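Local coordinates for hypothetical protein Atu0240 (Agrobacterium tumefaciens str. C58, PDB 2GAX) that is of unknown function but belongs to the DUF2000 family of the PTH2 clan, and so probably has a peptidyl-tRNA hydrolase II-like fold, at residues L20-F25 / E88-G93; G29-A32 / I37-E40; R78-S83 / L117-K122. One frame throughout, in Å; residues are numbered along the deposited sequence.

Contact 1 of 3, residues L20-F25 / E88-G93; sequences LNVTAF and EMFATG
Phe90 reaches across to helix 16-33 and laps the methyl CG2 of Val22 with the far end of its ring. The nearest pair is CZ of Phe90 and CG2 of Val22, 3.6 Å apart; CE1 follows at 4.1 Å from the same methyl. The two side chains meet at about a right angle, and the methyl comes to the ring obliquely. Which branch of Val22 does the touching follows from its first torsion: CG1 stands anti to the backbone N (chi1 173°), while CG2, anti to the carbonyl carbon, is turned out to the ring. One residue earlier on the helix, Asn21 slides past Phe90 in the opposite direction, its OD1 4.2 Å from CE1 of Phe90 and its amide plane tilted 52° from the ring. No hydrogen bond runs between residues 20-25 and 88-93, and the buried surface is small, 99 Å² summed over both sides.

In the fold this joins helix 16-33, which lies against the mixed five-stranded sheet, to the short 3-10 segment that follows edge strand 83-86 and leads toward helix 95-102. Val22 also rests on Leu10 of strand 4-11, and both Val22 and Phe90 touch Val113 of strand 112-120. The ring of Tyr85 meets that of Phe90 with planes at roughly 45°.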
loop_
_atom_site.group_PDB
_atom_site.type_symbol
_atom_site.label_atom_id
_atom_site.label_comp_id
_atom_site.label_asym_id
_atom_site.label_seq_id
_atom_site.Cartn_x
_atom_site.Cartn_y
_atom_site.Cartn_z
ATOM N N LEU A 20 2.866 7.315 -7.762
ATOM C CA LEU A 20 2.393 6.288 -8.698
ATOM C C LEU A 20 3.284 5.044 -8.623
ATOM O O LEU A 20 2.767 3.929 -8.477
ATOM C CB LEU A 20 2.300 6.845 -10.116
ATOM C CG LEU A 20 1.252 7.951 -10.379
ATOM C CD1 LEU A 20 1.549 8.773 -11.645
ATOM C CD2 LEU A 20 -0.160 7.438 -10.423
ATOM N N ASN A 21 4.606 5.243 -8.694
ATOM C CA ASN A 21 5.582 4.159 -8.478
ATOM C C ASN A 21 5.323 3.394 -7.163
ATOM O O ASN A 21 5.194 2.163 -7.182
ATOM C CB ASN A 21 7.012 4.725 -8.536
ATOM C CG ASN A 21 8.088 3.675 -8.292
ATOM O OD1 ASN A 21 8.281 3.205 -7.162
ATOM N ND2 ASN A 21 8.833 3.347 -9.333
ATOM N N VAL A 22 5.252 4.117 -6.037
ATOM C CA VAL A 22 5.030 3.498 -4.708
ATOM C C VAL A 22 3.693 2.730 -4.658
ATOM O O VAL A 22 3.623 1.619 -4.101
ATOM C CB VAL A 22 5.108 4.539 -3.552
ATOM C CG1 VAL A 22 4.697 3.900 -2.227
ATOM C CG2 VAL A 22 6.548 5.093 -3.425
ATOM N N THR A 23 2.653 3.310 -5.253
ATOM C CA THR A 23 1.304 2.702 -5.248
ATOM C C THR A 23 1.343 1.377 -6.001
ATOM O O THR A 23 0.788 0.370 -5.537
ATOM C CB THR A 23 0.238 3.637 -5.849
ATOM O OG1 THR A 23 0.100 4.789 -5.003
ATOM C CG2 THR A 23 -1.149 2.934 -5.989
ATOM N N ALA A 24 2.041 1.383 -7.133
ATOM C CA ALA A 24 2.151 0.198 -7.972
ATOM C C ALA A 24 2.818 -0.933 -7.188
ATOM O O ALA A 24 2.293 -2.057 -7.137
ATOM C CB ALA A 24 2.924 0.523 -9.222
ATOM N N PHE A 25 3.956 -0.628 -6.557
ATOM C CA PHE A 25 4.664 -1.630 -5.766
ATOM C C PHE A 25 3.886 -2.104 -4.552
ATOM O O PHE A 25 3.776 -3.305 -4.304
ATOM C CB PHE A 25 6.033 -1.114 -5.367
ATOM C CG PHE A 25 7.037 -1.218 -6.464
ATOM C CD1 PHE A 25 7.715 -2.414 -6.681
ATOM C CD2 PHE A 25 7.291 -0.143 -7.301
ATOM C CE1 PHE A 25 8.648 -2.530 -7.719
ATOM C CE2 PHE A 25 8.234 -0.248 -8.337
ATOM C CZ PHE A 25 8.911 -1.433 -8.536
ATOM N N GLU A 88 14.581 5.218 1.106
ATOM C CA GLU A 88 15.855 4.727 0.614
ATOM C C GLU A 88 15.688 3.769 -0.549
ATOM O O GLU A 88 16.617 3.591 -1.323
ATOM C CB GLU A 88 16.664 4.065 1.728
ATOM C CG GLU A 88 17.325 5.021 2.709
ATOM C CD GLU A 88 16.377 5.636 3.725
ATOM O OE1 GLU A 88 15.180 5.259 3.789
ATOM O OE2 GLU A 88 16.842 6.503 4.481
HETATM N N MSE A 89 14.506 3.163 -0.683
HETATM C CA MSE A 89 14.248 2.233 -1.790
HETATM C C MSE A 89 14.168 2.902 -3.171
HETATM O O MSE A 89 14.141 2.220 -4.193
HETATM C CB MSE A 89 13.002 1.385 -1.510
HETATM C CG MSE A 89 13.245 0.385 -0.407
HETATM SE SE MSE A 89 11.588 -0.388 0.296
HETATM C CE MSE A 89 10.747 -0.975 -1.371
ATOM N N PHE A 90 14.119 4.231 -3.181
ATOM C CA PHE A 90 14.216 5.013 -4.421
ATOM C C PHE A 90 15.626 5.017 -5.009
ATOM O O PHE A 90 15.807 5.404 -6.165
ATOM C CB PHE A 90 13.771 6.463 -4.174
ATOM C CG PHE A 90 12.281 6.640 -4.108
ATOM C CD1 PHE A 90 11.470 6.199 -5.145
ATOM C CD2 PHE A 90 11.689 7.278 -3.019
ATOM C CE1 PHE A 90 10.083 6.373 -5.088
ATOM C CE2 PHE A 90 10.295 7.450 -2.953
ATOM C CZ PHE A 90 9.504 6.992 -3.982
ATOM N N ALA A 91 16.610 4.589 -4.216
ATOM C CA ALA A 91 18.036 4.621 -4.602
ATOM C C ALA A 91 18.483 3.459 -5.501
ATOM O O ALA A 91 19.524 3.547 -6.156
ATOM C CB ALA A 91 18.915 4.666 -3.358
ATOM N N THR A 92 17.734 2.357 -5.506
ATOM C CA THR A 92 18.020 1.261 -6.448
ATOM C C THR A 92 16.742 0.691 -7.041
ATOM O O THR A 92 15.661 0.894 -6.502
ATOM C CB THR A 92 18.821 0.066 -5.821
ATOM O OG1 THR A 92 17.904 -0.882 -5.251
ATOM C CG2 THR A 92 19.857 0.516 -4.769
ATOM N N GLY A 93 16.877 -0.027 -8.153
ATOM C CA GLY A 93 15.763 -0.726 -8.742
ATOM C C GLY A 93 15.899 -2.228 -8.597
ATOM O O GLY A 93 15.305 -2.973 -9.379
#

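Contact 2 of 3, residues G29-A32 / I37-E40; sequences GIVA and IIGE
Val31 faces two isoleucines at once, one methyl to each, its side chain set obliquely to that of Ile37 and at about a right angle to that of Ile38. The arrangement is a helix-to-loop packing at the C-terminal end of helix 16-33: the chain leaves the helix, turns back within a few residues, and lays the loop before strand 42-43 against the last turns it has just made. The valine is split between the neighbours by its first torsion. CG1, anti to the backbone N (chi1 178°), goes to Ile38, whereas CG2, lying beside the backbone N, goes to the tip of Ile37, Val31 CG2 standing 4.0 Å from Ile37 CD1.

Ile37 holds CG1 between its backbone N and carbonyl carbon (chi1 71°), and from there the chain extends to bring CD1 up to the helix. That same CD1 comes within 4.2 Å of Ile30 CG2, while the end of the Ile30 side chain leads away from the loop; Ile30 also touches Ala116 of strand 112-120. The loop is itself tied to the segment beyond the small hairpin, through backbone hydrogen bonds of Ile37 with Ile55 and of Gly39 with Leu53. All three pairings between residues 29-32 and 37-40 are apolar. Ile38 meets the valine with the flank of its chain as well as the end: Val31 CG1 stands 3.9 Å from Ile38 CG1 and 4.0 Å from Ile38 CD1.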
loop_
_atom_site.group_PDB
_atom_site.type_symbol
_atom_site.label_atom_id
_atom_site.label_comp_id
_atom_site.label_asym_id
_atom_site.label_seq_id
_atom_site.Cartn_x
_atom_site.Cartn_y
_atom_site.Cartn_z
ATOM N N GLY A 29 2.186 -6.190 -3.615
ATOM C CA GLY A 29 2.221 -6.922 -2.325
ATOM C C GLY A 29 0.836 -7.315 -1.838
ATOM O O GLY A 29 0.634 -8.417 -1.294
ATOM N N ILE A 30 -0.122 -6.408 -2.004
ATOM C CA ILE A 30 -1.509 -6.684 -1.614
ATOM C C ILE A 30 -2.080 -7.877 -2.386
ATOM O O ILE A 30 -2.704 -8.757 -1.803
ATOM C CB ILE A 30 -2.383 -5.410 -1.746
ATOM C CG1 ILE A 30 -1.888 -4.348 -0.766
ATOM C CG2 ILE A 30 -3.914 -5.702 -1.626
ATOM C CD1 ILE A 30 -2.186 -4.612 0.715
ATOM N N VAL A 31 -1.829 -7.924 -3.691
ATOM C CA VAL A 31 -2.299 -9.044 -4.514
ATOM C C VAL A 31 -1.584 -10.351 -4.150
ATOM O O VAL A 31 -2.243 -11.411 -4.003
ATOM C CB VAL A 31 -2.213 -8.713 -6.016
ATOM C CG1 VAL A 31 -2.659 -9.886 -6.847
ATOM C CG2 VAL A 31 -3.093 -7.504 -6.321
ATOM N N ALA A 32 -0.262 -10.275 -3.951
ATOM C CA ALA A 32 0.532 -11.447 -3.553
ATOM C C ALA A 32 -0.026 -12.055 -2.262
ATOM O O ALA A 32 -0.146 -13.273 -2.158
ATOM C CB ALA A 32 2.009 -11.069 -3.360
ATOM N N ILE A 37 -8.603 -11.576 -4.303
ATOM C CA ILE A 37 -9.219 -10.308 -4.744
ATOM C C ILE A 37 -9.323 -10.187 -6.275
ATOM O O ILE A 37 -10.080 -9.381 -6.790
ATOM C CB ILE A 37 -8.570 -9.030 -4.105
ATOM C CG1 ILE A 37 -7.169 -8.766 -4.658
ATOM C CG2 ILE A 37 -8.555 -9.119 -2.564
ATOM C CD1 ILE A 37 -6.654 -7.324 -4.436
ATOM N N ILE A 38 -8.580 -11.019 -7.004
ATOM C CA ILE A 38 -8.594 -10.954 -8.449
ATOM C C ILE A 38 -9.858 -11.615 -9.010
ATOM O O ILE A 38 -10.173 -12.760 -8.676
ATOM C CB ILE A 38 -7.310 -11.581 -9.038
ATOM C CG1 ILE A 38 -6.048 -10.807 -8.582
ATOM C CG2 ILE A 38 -7.402 -11.716 -10.552
ATOM C CD1 ILE A 38 -6.064 -9.309 -8.795
ATOM N N GLY A 39 -10.583 -10.895 -9.860
ATOM C CA GLY A 39 -11.789 -11.466 -10.463
ATOM C C GLY A 39 -11.652 -12.152 -11.804
ATOM O O GLY A 39 -10.610 -12.734 -12.127
ATOM N N GLU A 40 -12.730 -12.083 -12.578
ATOM C CA GLU A 40 -12.826 -12.650 -13.930
ATOM C C GLU A 40 -12.156 -11.722 -14.957
ATOM O O GLU A 40 -12.073 -10.524 -14.725
ATOM C CB GLU A 40 -14.311 -12.811 -14.278
ATOM C CG GLU A 40 -14.944 -14.040 -13.659
ATOM C CD GLU A 40 -14.385 -15.302 -14.288
ATOM O OE1 GLU A 40 -14.768 -15.615 -15.445
ATOM O OE2 GLU A 40 -13.544 -15.961 -13.634
#

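Contact 3 of 3, residues R78-S83 / L117-K122; sequences RDITTS and LRADRK
Ile80 carries its CG1 branch anti to the carbonyl carbon (chi1 -49°) and its CG2 anti to the backbone N, and this divides its two ends between Ala119 and Leu117. The loop from helix 65-77 to edge strand 83-86 here runs beside the end of strand 112-120, the neighbour of 83-86 in the mixed sheet; the two segments meet just where the strand pairing gives out, Ser83 still sharing a backbone hydrogen bond with Ala116. A Schellman motif ends the preceding helix, with Asp79 at positive phi as its C-prime residue, and turns the chain so that Ile80 points at the strand.

CD1 of Ile80 packs on CB of Ala119 at 3.8 Å, and Ile80 CG2 lies 4.2 Å from both CB and CD1 of Leu117, the two side chains meeting at a slant. Thr82 runs side by side with Leu117, pointing the same way, and presents its methyl: CG2 is 3.8 Å from CB of Leu117. Helix 121-127 covers this apolar patch, Ile127 touching both Ile80 and Leu117.

Arg118 leaves the backbone pointing away from the loop; its NE hydrogen-bonds to Gln56 OE1 and its NH2 forms a salt bridge with a phosphate ion, probably from the crystallisation liquor. Between the backbones, which are too far apart to bond directly at this point, one water makes the connection: it probably donates to Thr81 O (2.8 Å), which Gln33 NE2 also reaches, and it accepts from Arg118 N, also at 2.8 Å.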
loop_
_atom_site.group_PDB
_atom_site.type_symbol
_atom_site.label_atom_id
_atom_site.label_comp_id
_atom_site.label_asym_id
_atom_site.label_seq_id
_atom_site.Cartn_x
_atom_site.Cartn_y
_atom_site.Cartn_z
ATOM N N ARG A 78 -1.706 -4.060 15.628
ATOM C CA ARG A 78 -2.922 -4.802 15.277
ATOM C C ARG A 78 -2.663 -6.110 14.527
ATOM O O ARG A 78 -3.587 -6.686 13.931
ATOM C CB ARG A 78 -3.808 -3.908 14.415
ATOM C CG ARG A 78 -4.193 -2.608 15.078
ATOM C CD ARG A 78 -5.448 -2.783 15.867
ATOM N NE ARG A 78 -5.881 -1.528 16.473
ATOM C CZ ARG A 78 -6.928 -1.426 17.283
ATOM N NH1 ARG A 78 -7.647 -2.503 17.576
ATOM N NH2 ARG A 78 -7.253 -0.248 17.800
ATOM N N ASP A 79 -1.417 -6.585 14.550
ATOM C CA ASP A 79 -1.046 -7.855 13.898
ATOM C C ASP A 79 -1.383 -7.924 12.405
ATOM O O ASP A 79 -1.698 -8.998 11.882
ATOM C CB ASP A 79 -1.680 -9.068 14.607
ATOM C CG ASP A 79 -1.192 -9.243 16.030
ATOM O OD1 ASP A 79 0.013 -9.068 16.291
ATOM O OD2 ASP A 79 -2.034 -9.581 16.888
ATOM N N ILE A 80 -1.293 -6.783 11.727
ATOM C CA ILE A 80 -1.499 -6.710 10.278
ATOM C C ILE A 80 -0.155 -6.794 9.556
ATOM O O ILE A 80 0.834 -6.158 9.965
ATOM C CB ILE A 80 -2.239 -5.395 9.883
ATOM C CG1 ILE A 80 -3.484 -5.167 10.760
ATOM C CG2 ILE A 80 -2.540 -5.326 8.368
ATOM C CD1 ILE A 80 -4.531 -6.273 10.728
ATOM N N THR A 81 -0.118 -7.619 8.512
ATOM C CA THR A 81 1.019 -7.695 7.610
ATOM C C THR A 81 0.736 -6.755 6.440
ATOM O O THR A 81 -0.273 -6.900 5.743
ATOM C CB THR A 81 1.282 -9.148 7.139
ATOM O OG1 THR A 81 1.549 -9.971 8.284
ATOM C CG2 THR A 81 2.480 -9.216 6.190
ATOM N N THR A 82 1.621 -5.782 6.246
ATOM C CA THR A 82 1.358 -4.700 5.291
ATOM C C THR A 82 2.360 -4.719 4.146
ATOM O O THR A 82 3.398 -5.357 4.253
ATOM C CB THR A 82 1.452 -3.312 5.979
ATOM O OG1 THR A 82 2.739 -3.154 6.603
ATOM C CG2 THR A 82 0.350 -3.132 7.008
ATOM N N SER A 83 2.041 -4.050 3.045
ATOM C CA SER A 83 3.090 -3.650 2.091
ATOM C C SER A 83 3.701 -2.341 2.576
ATOM O O SER A 83 2.988 -1.474 3.060
ATOM C CB SER A 83 2.506 -3.442 0.694
ATOM O OG SER A 83 1.785 -4.587 0.288
ATOM N N LEU A 117 -2.553 -1.741 3.123
ATOM C CA LEU A 117 -3.051 -2.851 3.921
ATOM C C LEU A 117 -4.433 -3.274 3.445
ATOM O O LEU A 117 -5.162 -2.487 2.813
ATOM C CB LEU A 117 -3.076 -2.459 5.399
ATOM C CG LEU A 117 -4.129 -1.478 5.937
ATOM C CD1 LEU A 117 -4.264 -1.632 7.468
ATOM C CD2 LEU A 117 -3.844 -0.024 5.545
ATOM N N ARG A 118 -4.764 -4.527 3.739
ATOM C CA ARG A 118 -6.100 -5.070 3.585
ATOM C C ARG A 118 -6.422 -5.774 4.901
ATOM O O ARG A 118 -5.741 -6.738 5.280
ATOM C CB ARG A 118 -6.155 -6.075 2.443
ATOM C CG ARG A 118 -7.494 -6.816 2.324
ATOM C CD ARG A 118 -7.462 -7.798 1.159
ATOM N NE ARG A 118 -8.795 -8.316 0.864
ATOM C CZ ARG A 118 -9.357 -9.348 1.494
ATOM N NH1 ARG A 118 -8.692 -10.010 2.440
ATOM N NH2 ARG A 118 -10.580 -9.740 1.148
ATOM N N ALA A 119 -7.451 -5.291 5.590
ATOM C CA ALA A 119 -7.849 -5.871 6.871
ATOM C C ALA A 119 -9.314 -5.578 7.174
ATOM O O ALA A 119 -9.934 -4.739 6.514
ATOM C CB ALA A 119 -6.979 -5.331 7.984
ATOM N N ASP A 120 -9.861 -6.266 8.177
ATOM C CA ASP A 120 -11.247 -6.032 8.571
ATOM C C ASP A 120 -11.517 -4.543 8.633
ATOM O O ASP A 120 -10.746 -3.778 9.211
ATOM C CB ASP A 120 -11.603 -6.742 9.882
ATOM C CG ASP A 120 -12.189 -8.141 9.652
ATOM O OD1 ASP A 120 -13.227 -8.462 10.282
ATOM O OD2 ASP A 120 -11.639 -8.918 8.830
ATOM N N ARG A 121 -12.604 -4.139 7.996
ATOM C CA ARG A 121 -12.879 -2.721 7.735
ATOM C C ARG A 121 -12.727 -1.788 8.936
ATOM O O ARG A 121 -12.122 -0.718 8.813
ATOM C CB ARG A 121 -14.242 -2.550 7.041
ATOM C CG ARG A 121 -15.444 -3.167 7.772
ATOM C CD ARG A 121 -16.702 -3.088 6.915
ATOM N NE ARG A 121 -17.065 -4.357 6.290
ATOM C CZ ARG A 121 -18.215 -4.997 6.497
ATOM N NH1 ARG A 121 -19.130 -4.483 7.308
ATOM N NH2 ARG A 121 -18.456 -6.151 5.882
ATOM N N LYS A 122 -13.248 -2.194 10.094
ATOM C CA LYS A 122 -13.211 -1.348 11.303
ATOM C C LYS A 122 -11.775 -1.138 11.815
ATOM O O LYS A 122 -11.405 -0.037 12.251
ATOM C CB LYS A 122 -14.117 -1.926 12.401
ATOM C CG LYS A 122 -15.581 -2.153 11.960
ATOM C CD LYS A 122 -16.539 -2.355 13.147
ATOM C CE LYS A 122 -16.874 -1.022 13.855
ATOM N NZ LYS A 122 -17.943 -0.217 13.160
HETATM O O HOH W 1 -2.460 -6.092 4.250
#

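How the contacts relate
Contacts 1 and 2 share helix 16-33, using an early turn and a turn near its C-terminal end, their centres about 20 Å apart. Contact 3 lies about 15 Å from contact 2, centre to centre, and about 21 Å from contact 1, on the opposite side of the chain's centre. Contacts 2 and 3 touch, Ile30 CD1 lying 3.8 Å from Leu117 CA. Along the chain, both segments of contact 2 fall between those of contact 1, contact 2 closes before contact 3 opens, and the segments of contacts 1 and 3 alternate. Strand 112-120 of the mixed sheet joins in contact 3 and is touched by residues of the other two, so all three converge on one sheet.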